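Local coordinates for protein lipoxygenase (Cyanothece sp., PDB 5EK8) that probably adds molecular oxygen to polyunsaturated fatty acids at a non-heme iron centre, as a 9R-lipoxygenase, at residues 350-355 against 416-421; 279-284 against 428-433. All coordinates share one frame; numbering follows the deposited sequence.

Interaction 1. Residues 350-355 against 416-421. With NA (sodium ion), chain C.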
loop_
_atom_site.group_PDB
_atom_site.type_symbol
_atom_site.label_atom_id
_atom_site.label_comp_id
_atom_site.label_asym_id
_atom_site.label_seq_id
_atom_site.Cartn_x
_atom_site.Cartn_y
_atom_site.Cartn_z
ATOM N N ALA A 350 -14.254 13.094 -6.386
ATOM C CA ALA A 350 -13.706 12.745 -5.082
ATOM C C ALA A 350 -13.326 11.274 -5.019
ATOM O O ALA A 350 -12.418 10.896 -4.281
ATOM C CB ALA A 350 -14.696 13.083 -3.983
ATOM N N LEU A 351 -14.015 10.444 -5.795
ATOM C CA LEU A 351 -13.745 9.012 -5.772
ATOM C C LEU A 351 -12.500 8.702 -6.591
ATOM O O LEU A 351 -11.640 7.932 -6.160
ATOM C CB LEU A 351 -14.935 8.206 -6.299
ATOM C CG LEU A 351 -14.796 6.690 -6.115
ATOM C CD1 LEU A 351 -15.139 6.306 -4.697
ATOM C CD2 LEU A 351 -15.661 5.918 -7.097
ATOM N N PHE A 352 -12.402 9.298 -7.776
ATOM C CA PHE A 352 -11.209 9.102 -8.590
ATOM C C PHE A 352 -9.977 9.682 -7.893
ATOM O O PHE A 352 -8.927 9.029 -7.834
ATOM C CB PHE A 352 -11.367 9.723 -9.976
ATOM C CG PHE A 352 -10.114 9.655 -10.804
ATOM C CD1 PHE A 352 -9.613 8.431 -11.223
ATOM C CD2 PHE A 352 -9.427 10.810 -11.147
ATOM C CE1 PHE A 352 -8.457 8.358 -11.977
ATOM C CE2 PHE A 352 -8.270 10.745 -11.902
ATOM C CZ PHE A 352 -7.785 9.515 -12.319
ATOM N N ASP A 353 -10.104 10.895 -7.359
ATOM C CA ASP A 353 -9.009 11.499 -6.607
ATOM C C ASP A 353 -8.639 10.626 -5.416
ATOM O O ASP A 353 -7.462 10.430 -5.112
ATOM C CB ASP A 353 -9.381 12.899 -6.124
ATOM C CG ASP A 353 -8.310 13.514 -5.249
ATOM O OD1 ASP A 353 -8.461 13.510 -4.012
ATOM O OD2 ASP A 353 -7.302 13.991 -5.798
ATOM N N GLY A 354 -9.666 10.106 -4.750
ATOM C CA GLY A 354 -9.481 9.254 -3.593
ATOM C C GLY A 354 -8.716 7.991 -3.919
ATOM O O GLY A 354 -7.865 7.564 -3.148
ATOM N N GLU A 355 -9.011 7.387 -5.064
ATOM C CA GLU A 355 -8.313 6.170 -5.455
ATOM C C GLU A 355 -6.884 6.446 -5.900
ATOM O O GLU A 355 -5.967 5.733 -5.502
ATOM C CB GLU A 355 -9.067 5.436 -6.567
ATOM C CG GLU A 355 -10.336 4.738 -6.108
ATOM C CD GLU A 355 -10.071 3.495 -5.268
ATOM O OE1 GLU A 355 -10.912 2.569 -5.311
ATOM O OE2 GLU A 355 -9.035 3.437 -4.565
ATOM N N ASN A 416 -11.289 3.249 -16.024
ATOM C CA ASN A 416 -12.526 3.836 -15.521
ATOM C C ASN A 416 -12.357 5.297 -15.117
ATOM O O ASN A 416 -13.335 6.039 -15.037
ATOM C CB ASN A 416 -13.054 3.029 -14.326
ATOM C CG ASN A 416 -13.724 1.725 -14.737
ATOM O OD1 ASN A 416 -13.713 1.336 -15.900
ATOM N ND2 ASN A 416 -14.299 1.041 -13.766
ATOM N N GLY A 417 -11.116 5.702 -14.852
ATOM C CA GLY A 417 -10.808 7.087 -14.547
ATOM C C GLY A 417 -10.848 7.955 -15.794
ATOM O O GLY A 417 -10.623 7.464 -16.908
ATOM N N PRO A 418 -11.122 9.259 -15.612
ATOM C CA PRO A 418 -11.279 10.229 -16.703
ATOM C C PRO A 418 -9.958 10.620 -17.365
ATOM O O PRO A 418 -9.945 11.355 -18.356
ATOM C CB PRO A 418 -11.896 11.435 -16.000
ATOM C CG PRO A 418 -11.328 11.362 -14.622
ATOM C CD PRO A 418 -11.238 9.901 -14.289
ATOM N N LEU A 419 -8.851 10.134 -16.819
ATOM C CA LEU A 419 -7.542 10.498 -17.332
ATOM C C LEU A 419 -6.918 9.381 -18.145
ATOM O O LEU A 419 -7.340 8.229 -18.072
ATOM C CB LEU A 419 -6.611 10.879 -16.181
ATOM C CG LEU A 419 -7.102 12.057 -15.338
ATOM C CD1 LEU A 419 -6.066 12.429 -14.285
ATOM C CD2 LEU A 419 -7.445 13.247 -16.229
ATOM N N THR A 420 -5.905 9.740 -18.923
ATOM C CA THR A 420 -5.053 8.758 -19.571
ATOM C C THR A 420 -4.135 8.157 -18.511
ATOM O O THR A 420 -4.129 8.604 -17.362
ATOM C CB THR A 420 -4.218 9.384 -20.703
ATOM O OG1 THR A 420 -3.244 10.271 -20.143
ATOM C CG2 THR A 420 -5.111 10.155 -21.662
ATOM N N TYR A 421 -3.370 7.137 -18.879
ATOM C CA TYR A 421 -2.386 6.602 -17.946
ATOM C C TYR A 421 -1.339 7.665 -17.566
ATOM O O TYR A 421 -1.012 7.798 -16.384
ATOM C CB TYR A 421 -1.700 5.354 -18.508
ATOM C CG TYR A 421 -0.520 4.920 -17.673
ATOM C CD1 TYR A 421 -0.708 4.298 -16.438
ATOM C CD2 TYR A 421 0.786 5.142 -18.111
ATOM C CE1 TYR A 421 0.371 3.902 -15.666
ATOM C CE2 TYR A 421 1.876 4.753 -17.346
ATOM C CZ TYR A 421 1.661 4.135 -16.123
ATOM O OH TYR A 421 2.734 3.744 -15.352
HETATM NA NA NA C . -9.224 6.486 -18.914
#
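Gly-417 meets Phe-352 with its backbone, CA coming obliquely to CE1 of the ring at 3.7 Å; having no side chain, it can lie this near the ring. Its carbonyl turns from the helix to the sodium ion, with O 2.6 Å from NA. Pro-418 follows, lying over the ring. Its CD sits over the centre of one ring face, 3.6 Å from the Phe-352 centroid and only 7° off the ring normal, a CH-pi contact, with Pro-418 CG nearest Phe-352 CD2. The ring is delivered by a side chain that leaves helix 337-377 with CG anti to the backbone N (chi1 175°) and approaches the proline from the opposite direction. Leu-419 comes to the ring edge. Its side chain crosses that of Phe-352 at about a right angle, and CD1 lies near the ring plane, 3.7 Å from CE2. Its carbonyl O is the second sodium ligand from this loop, 2.7 Å from NA; Val-414 O and Asp-285 OD1 complete the four protein ligands. Replacing Phe-352 by an alanine would probably leave a gap under Pro-418 CD and beside Leu-419 CD1, taking away the ring on which the loop packs. At Thr-420 the loop ends: this residue is the N-cap of helix 421-432, its OG1 bonded to Gly-423 N. Phe-424 and Met-427 of that helix also pack on Phe-352. The contact thus joins one apolar side chain of a long helix to a loop whose carbonyls point at a cation. This is buried packing of a sodium-binding loop against helix 337-377 of the lipoxygenase catalytic fold, the same helix that farther along supplies the iron ligands His-359 and His-364.

Interaction 2. Residues 279-284 against 428-433; sequences WDNYEK and CTEVVA
Asn-281 and Glu-430 mark the nearest approach of the two backbones, yet their CA atoms are still 10.4 Å apart, and side chains have to bridge the interval. Residues 279-284 form a loop that opens with a type I beta turn, Tyr-282 N bonding to Trp-279 O at 3.0 Å; Arg-314 grips the carbonyls of both residues. Across from it, 428-433 is the C-terminal part of helix 421-432 and its exit into a loop. Glu-430 reaches over with its chain extended beyond CG (chi2 172°), which carries the carboxylate to the turn. There OE2 accepts a weak hydrogen bond from Asn-281 ND2, 2.7 Å long but bent to 128° at the hydrogen, with the amide and carboxylate planes turned 42° apart. The same OE2 takes a bond from Gln-426 NE2, whose amide also holds Asn-281 O, tying the helix to the turn a second time. The Tyr-282 ring approaches the carboxylate from the opposite direction. Its hydroxyl is modelled too close to OE1 for that pair to be interpreted; OH is hydrogen-bonded to Ile-505 N. Asn-281 CB rests 3.6 Å above the centre of one face of the Tyr-282 ring, so the Asn-281 side chain starts from over the ring of its neighbour. The contact is almost entirely polar. Because the donors to OE2 are neutral side-chain amides, they would probably favour the charged form of Glu-430, while burial with no cation among them could raise its pKa.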
loop_
_atom_site.group_PDB
_atom_site.type_symbol
_atom_site.label_atom_id
_atom_site.label_comp_id
_atom_site.label_asym_id
_atom_site.label_seq_id
_atom_site.Cartn_x
_atom_site.Cartn_y
_atom_site.Cartn_z
ATOM N N TRP A 279 -8.374 19.759 -12.575
ATOM C CA TRP A 279 -7.651 18.782 -13.381
ATOM C C TRP A 279 -6.940 19.421 -14.569
ATOM O O TRP A 279 -6.554 18.727 -15.512
ATOM C CB TRP A 279 -8.616 17.695 -13.870
ATOM C CG TRP A 279 -9.522 17.193 -12.789
ATOM C CD1 TRP A 279 -10.734 17.712 -12.424
ATOM C CD2 TRP A 279 -9.286 16.079 -11.919
ATOM N NE1 TRP A 279 -11.266 16.989 -11.381
ATOM C CE2 TRP A 279 -10.396 15.981 -11.054
ATOM C CE3 TRP A 279 -8.244 15.155 -11.789
ATOM C CZ2 TRP A 279 -10.494 14.996 -10.073
ATOM C CZ3 TRP A 279 -8.342 14.179 -10.810
ATOM C CH2 TRP A 279 -9.460 14.106 -9.969
ATOM N N ASP A 280 -6.758 20.738 -14.517
ATOM C CA ASP A 280 -6.121 21.470 -15.614
ATOM C C ASP A 280 -4.734 20.921 -15.956
ATOM O O ASP A 280 -4.252 21.074 -17.082
ATOM C CB ASP A 280 -6.015 22.957 -15.276
ATOM C CG ASP A 280 -7.367 23.617 -15.123
ATOM O OD1 ASP A 280 -7.454 24.646 -14.421
ATOM O OD2 ASP A 280 -8.346 23.100 -15.697
ATOM N N ASN A 281 -4.115 20.262 -14.980
ATOM C CA ASN A 281 -2.771 19.711 -15.117
ATOM C C ASN A 281 -2.685 18.381 -15.873
ATOM O O ASN A 281 -1.592 17.920 -16.202
ATOM C CB ASN A 281 -2.163 19.518 -13.730
ATOM C CG ASN A 281 -0.839 20.214 -13.573
ATOM O OD1 ASN A 281 -0.579 21.240 -14.203
ATOM N ND2 ASN A 281 0.015 19.657 -12.727
ATOM N N TYR A 282 -3.830 17.760 -16.140
ATOM C CA TYR A 282 -3.834 16.358 -16.560
ATOM C C TYR A 282 -4.512 16.086 -17.898
ATOM O O TYR A 282 -5.405 16.819 -18.328
ATOM C CB TYR A 282 -4.484 15.512 -15.467
ATOM C CG TYR A 282 -3.943 15.862 -14.105
ATOM C CD1 TYR A 282 -2.645 15.520 -13.749
ATOM C CD2 TYR A 282 -4.712 16.561 -13.183
ATOM C CE1 TYR A 282 -2.127 15.851 -12.511
ATOM C CE2 TYR A 282 -4.206 16.893 -11.932
ATOM C CZ TYR A 282 -2.910 16.537 -11.606
ATOM O OH TYR A 282 -2.395 16.863 -10.371
ATOM N N GLU A 283 -4.059 15.023 -18.552
ATOM C CA GLU A 283 -4.588 14.628 -19.848
ATOM C C GLU A 283 -5.884 13.825 -19.710
ATOM O O GLU A 283 -5.905 12.753 -19.103
ATOM C CB GLU A 283 -3.545 13.818 -20.616
ATOM C CG GLU A 283 -3.890 13.590 -22.070
ATOM C CD GLU A 283 -2.938 12.629 -22.752
ATOM O OE1 GLU A 283 -2.121 11.998 -22.046
ATOM O OE2 GLU A 283 -3.009 12.503 -23.992
ATOM N N LYS A 284 -6.963 14.358 -20.273
ATOM C CA LYS A 284 -8.248 13.672 -20.296
ATOM C C LYS A 284 -8.225 12.584 -21.357
ATOM O O LYS A 284 -7.624 12.773 -22.417
ATOM C CB LYS A 284 -9.386 14.661 -20.576
ATOM C CG LYS A 284 -10.771 14.082 -20.375
ATOM C CD LYS A 284 -11.858 15.135 -20.507
ATOM C CE LYS A 284 -12.051 15.556 -21.948
ATOM N NZ LYS A 284 -12.434 14.421 -22.822
ATOM N N CYS A 428 0.052 10.700 -9.340
ATOM C CA CYS A 428 0.803 9.907 -8.374
ATOM C C CYS A 428 2.193 10.464 -8.090
ATOM O O CYS A 428 2.543 10.705 -6.931
ATOM C CB CYS A 428 0.910 8.466 -8.857
ATOM S SG CYS A 428 -0.677 7.619 -8.880
ATOM N N THR A 429 2.977 10.664 -9.147
ATOM C CA THR A 429 4.329 11.203 -9.023
ATOM C C THR A 429 4.312 12.575 -8.358
ATOM O O THR A 429 5.142 12.858 -7.481
ATOM C CB THR A 429 5.039 11.312 -10.396
ATOM O OG1 THR A 429 4.258 12.113 -11.294
ATOM C CG2 THR A 429 5.254 9.935 -11.003
ATOM N N GLU A 430 3.363 13.416 -8.773
ATOM C CA GLU A 430 3.173 14.725 -8.150
ATOM C C GLU A 430 3.085 14.626 -6.631
ATOM O O GLU A 430 3.894 15.230 -5.923
ATOM C CB GLU A 430 1.919 15.420 -8.687
ATOM C CG GLU A 430 2.161 16.276 -9.918
ATOM C CD GLU A 430 0.873 16.796 -10.532
ATOM O OE1 GLU A 430 -0.188 16.674 -9.886
ATOM O OE2 GLU A 430 0.918 17.325 -11.665
ATOM N N VAL A 431 2.120 13.866 -6.114
ATOM C CA VAL A 431 1.957 13.879 -4.656
ATOM C C VAL A 431 3.043 13.087 -3.908
ATOM O O VAL A 431 3.429 13.467 -2.800
ATOM C CB VAL A 431 0.573 13.363 -4.229
ATOM C CG1 VAL A 431 -0.491 14.371 -4.617
ATOM C CG2 VAL A 431 0.285 11.997 -4.840
ATOM N N VAL A 432 3.551 12.008 -4.504
ATOM C CA VAL A 432 4.541 11.183 -3.807
ATOM C C VAL A 432 5.871 11.938 -3.729
ATOM O O VAL A 432 6.666 11.727 -2.811
ATOM C CB VAL A 432 4.728 9.795 -4.487
ATOM C CG1 VAL A 432 5.886 9.025 -3.863
ATOM C CG2 VAL A 432 3.446 8.970 -4.374
ATOM N N ALA A 433 6.092 12.858 -4.665
ATOM C CA ALA A 433 7.294 13.687 -4.617
ATOM C C ALA A 433 7.300 14.667 -3.436
ATOM O O ALA A 433 8.267 15.404 -3.252
ATOM C CB ALA A 433 7.459 14.447 -5.921
#

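How the interactions relate
Interaction 1 is nested within the chain loop closed by interaction 2, and their centres are 11 Å apart. Helix 421-432 connects them: the sodium-binding loop leads into it and Glu-430 lies near its end. The two also touch directly. Thr-420 OG1 is 2.8 Å from Glu-283 OE1, a probable hydrogen bond, and Phe-352 CD2 packs 3.5 Å from Trp-279 CH2. Just beyond 279-284, Asp-285 binds the sodium, although the Tyr-282 side chain is about 11 Å from that ion. Toward the iron, the side chain of Phe-352 lies about 10 Å from that of His-359, whose ND1 is hydrogen-bonded to Glu-355 OE2 of the same helix.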